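Local coordinates for protein mariner Mos1 transposase (Drosophila mauritiana, PDB 4MDB) that moves the transposon Mos1 by cut-and-paste DNA transposition, its RNase H-like catalytic domain using two divalent metal ions and here holding the inhibitor raltegravir, at residues I32-E37 with L160-Y165. The protein carries 1 engineered substitution. Numbering follows the deposited sequence.
Sequences IVTGDE and LAPSDY. With MG (magnesium ion), chain C; MG (magnesium ion), chain D; RLT (N-(4-fluorobenzyl)-5-hydroxy-1-methyl-2-(1-methyl-1-{[(5-methyl-1,3,4-oxadiazol-2-yl)carbonyl]amino}ethyl)-6-oxo-1,6-di hydropyrimidine-4-carboxamide), chain B.
The first turn of helix 162-175 meets strand 32-37 where G35 and S163 come closest, their CA atoms 6.0 Å apart, with T34 and D36 both facing the helix on either side of the glycine. S163 fills the middle: its OG lies 3.5 Å from G35 C, its CB packs 3.6 Å from D36 CB, and W77 gives this hydroxyl a hydrogen bond. Beside it, T34 CG2 meets P162 CB, while T34 OG1, also hydrogen-bonded to L127 O on strand 125-127, accepts from a water (2.6 Å) that in turn takes the N-H of S163, so one water ties strand to helix start.

At the catalytic end the two carboxylates are joined through metal. D36, its CG anti to the backbone N (chi1 -168°), carries its carboxylate to both ions and splits its oxygens between them: OD1 goes to one magnesium, OD2 to the other at 1.9 Å. D164 grips that second magnesium with both oxygens, OD1 at 2.1 Å and the longer OD2 at 2.3 Å. D36 OD2 and D164 OD1 sit only 3.0 Å apart because both bind the same magnesium. Raltegravir's OAH bridges both ions, while OAG and OAE each add a bond to one; D129 completes the first ion's coordination. Two metal-bound waters donate to E37 O and a third to E37 OE2, making E37 a second-shell anchor.

This is the DDD centre of an RNase H fold: strand 32-42 runs between strands 69-78 and 125-127, helix 162-175 starts against its face, and helix 209-218 packs on I32 and P162.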
# COMPACT_ATOMS: atom_id res chain seq x y z
N ILE A 32 -1.24 -5.12 -9.76
CA ILE A 32 -1.41 -4.77 -8.35
C ILE A 32 -1.33 -3.25 -8.16
O ILE A 32 -0.42 -2.56 -8.67
CB ILE A 32 -0.29 -5.42 -7.48
CG1 ILE A 32 -0.48 -6.91 -7.46
CG2 ILE A 32 -0.32 -4.85 -6.10
CD1 ILE A 32 0.64 -7.64 -6.76
N VAL A 33 -2.30 -2.76 -7.47
CA VAL A 33 -2.30 -1.43 -6.95
C VAL A 33 -2.30 -1.64 -5.43
O VAL A 33 -3.10 -2.41 -4.88
CB VAL A 33 -3.60 -0.72 -7.38
CG1 VAL A 33 -3.83 0.61 -6.66
CG2 VAL A 33 -3.64 -0.51 -8.89
N THR A 34 -1.42 -0.89 -4.77
CA THR A 34 -1.25 -1.08 -3.32
C THR A 34 -1.23 0.23 -2.62
O THR A 34 -0.88 1.26 -3.20
CB THR A 34 -0.08 -2.02 -3.04
OG1 THR A 34 -0.07 -2.48 -1.68
CG2 THR A 34 1.26 -1.37 -3.25
N GLY A 35 -1.46 0.22 -1.30
CA GLY A 35 -1.45 1.47 -0.56
C GLY A 35 -1.47 1.25 0.90
O GLY A 35 -1.74 0.14 1.41
N ASP A 36 -1.21 2.33 1.60
CA ASP A 36 -1.11 2.27 3.10
C ASP A 36 -0.99 3.74 3.59
O ASP A 36 -0.70 4.69 2.84
CB ASP A 36 0.14 1.51 3.52
CG ASP A 36 0.18 1.14 5.00
OD1 ASP A 36 -0.91 0.90 5.54
OD2 ASP A 36 1.36 1.10 5.46
N GLU A 37 -1.20 3.88 4.91
CA GLU A 37 -1.16 5.14 5.62
C GLU A 37 0.11 5.21 6.48
O GLU A 37 0.53 4.21 7.05
CB GLU A 37 -2.40 5.21 6.53
CG GLU A 37 -3.73 5.22 5.82
CD GLU A 37 -4.40 3.83 5.64
OE1 GLU A 37 -5.65 3.79 5.39
OE2 GLU A 37 -3.67 2.80 5.75
N LEU A 160 5.41 -7.86 4.21
CA LEU A 160 4.76 -8.45 3.02
C LEU A 160 3.94 -7.34 2.27
O LEU A 160 3.31 -7.60 1.25
CB LEU A 160 3.87 -9.60 3.34
CG LEU A 160 4.57 -10.76 4.06
CD1 LEU A 160 3.49 -11.80 4.35
CD2 LEU A 160 5.70 -11.26 3.16
N ALA A 161 3.97 -6.11 2.81
CA ALA A 161 3.26 -4.96 2.21
C ALA A 161 4.27 -4.05 1.51
O ALA A 161 5.12 -3.42 2.14
CB ALA A 161 2.57 -4.19 3.32
N PRO A 162 4.20 -3.93 0.17
CA PRO A 162 5.21 -3.09 -0.52
C PRO A 162 5.27 -1.63 -0.00
O PRO A 162 6.38 -1.05 -0.00
CB PRO A 162 4.82 -3.18 -1.98
CG PRO A 162 4.14 -4.53 -2.12
CD PRO A 162 3.40 -4.68 -0.80
N SER A 163 4.17 -1.04 0.42
CA SER A 163 4.21 0.31 0.95
C SER A 163 5.10 0.39 2.16
O SER A 163 5.82 1.41 2.30
CB SER A 163 2.84 0.84 1.30
OG SER A 163 1.92 0.85 0.17
N ASP A 164 5.10 -0.67 2.98
CA ASP A 164 5.97 -0.67 4.18
C ASP A 164 7.40 -1.10 3.89
O ASP A 164 8.33 -0.35 4.23
CB ASP A 164 5.30 -1.55 5.24
CG ASP A 164 4.09 -0.81 5.86
OD1 ASP A 164 4.22 0.42 6.14
OD2 ASP A 164 3.04 -1.39 6.04
N TYR A 165 7.62 -2.24 3.28
CA TYR A 165 9.02 -2.68 3.11
C TYR A 165 9.82 -1.99 2.04
O TYR A 165 11.06 -2.00 2.10
CB TYR A 165 9.07 -4.19 2.87
CG TYR A 165 8.53 -4.71 1.51
CD1 TYR A 165 9.21 -4.49 0.33
CD2 TYR A 165 7.35 -5.44 1.44
CE1 TYR A 165 8.74 -4.94 -0.88
CE2 TYR A 165 6.89 -5.93 0.25
CZ TYR A 165 7.56 -5.68 -0.93
OH TYR A 165 7.16 -6.14 -2.20
MG MG C . 2.35 0.54 7.03
MG MG D . -1.25 0.27 7.49
CAA RLT B . -3.20 -6.74 13.09
CAB RLT B . 4.35 -1.09 10.83
CAC RLT B . 3.32 -3.19 12.80
CAD RLT B . 2.70 -0.69 13.75
OAE RLT B . -1.77 -0.46 9.33
OAF RLT B . 0.64 -4.29 11.96
OAG RLT B . 3.33 -0.28 8.72
OAH RLT B . 0.74 -0.16 8.08
FAI RLT B . -5.39 -6.23 11.60
CAJ RLT B . -4.07 -4.52 10.58
CAK RLT B . -5.19 -4.08 12.64
CAL RLT B . -3.54 -3.21 10.59
CAM RLT B . -4.67 -2.78 12.66
CAN RLT B . -3.28 -0.92 11.72
NAO RLT B . -2.72 -4.74 14.76
NAP RLT B . -1.64 -3.81 14.74
NAQ RLT B . 0.61 -1.49 11.60
NAR RLT B . -1.83 -1.05 11.56
NAS RLT B . 1.03 -2.66 13.60
OAT RLT B . -1.42 -5.23 12.99
CAU RLT B . -1.26 -0.90 10.33
CAV RLT B . 0.34 -3.67 12.99
CAW RLT B . -2.52 -5.55 13.69
CAX RLT B . -4.90 -4.96 11.61
CAY RLT B . -3.84 -2.32 11.65
CAZ RLT B . 1.03 -0.55 9.33
CBA RLT B . -0.91 -4.14 13.65
CBB RLT B . 0.15 -1.03 10.38
CBC RLT B . 1.94 -1.57 11.84
CBD RLT B . 2.45 -0.67 9.55
NBE RLT B . 2.86 -1.13 10.81
CBF RLT B . 2.34 -2.13 13.29
O HOH W 1 1.34 -1.82 0.45
O HOH W 2 2.48 2.45 7.76
O HOH W 3 -3.25 0.77 7.31
O HOH W 4 -0.99 2.22 8.20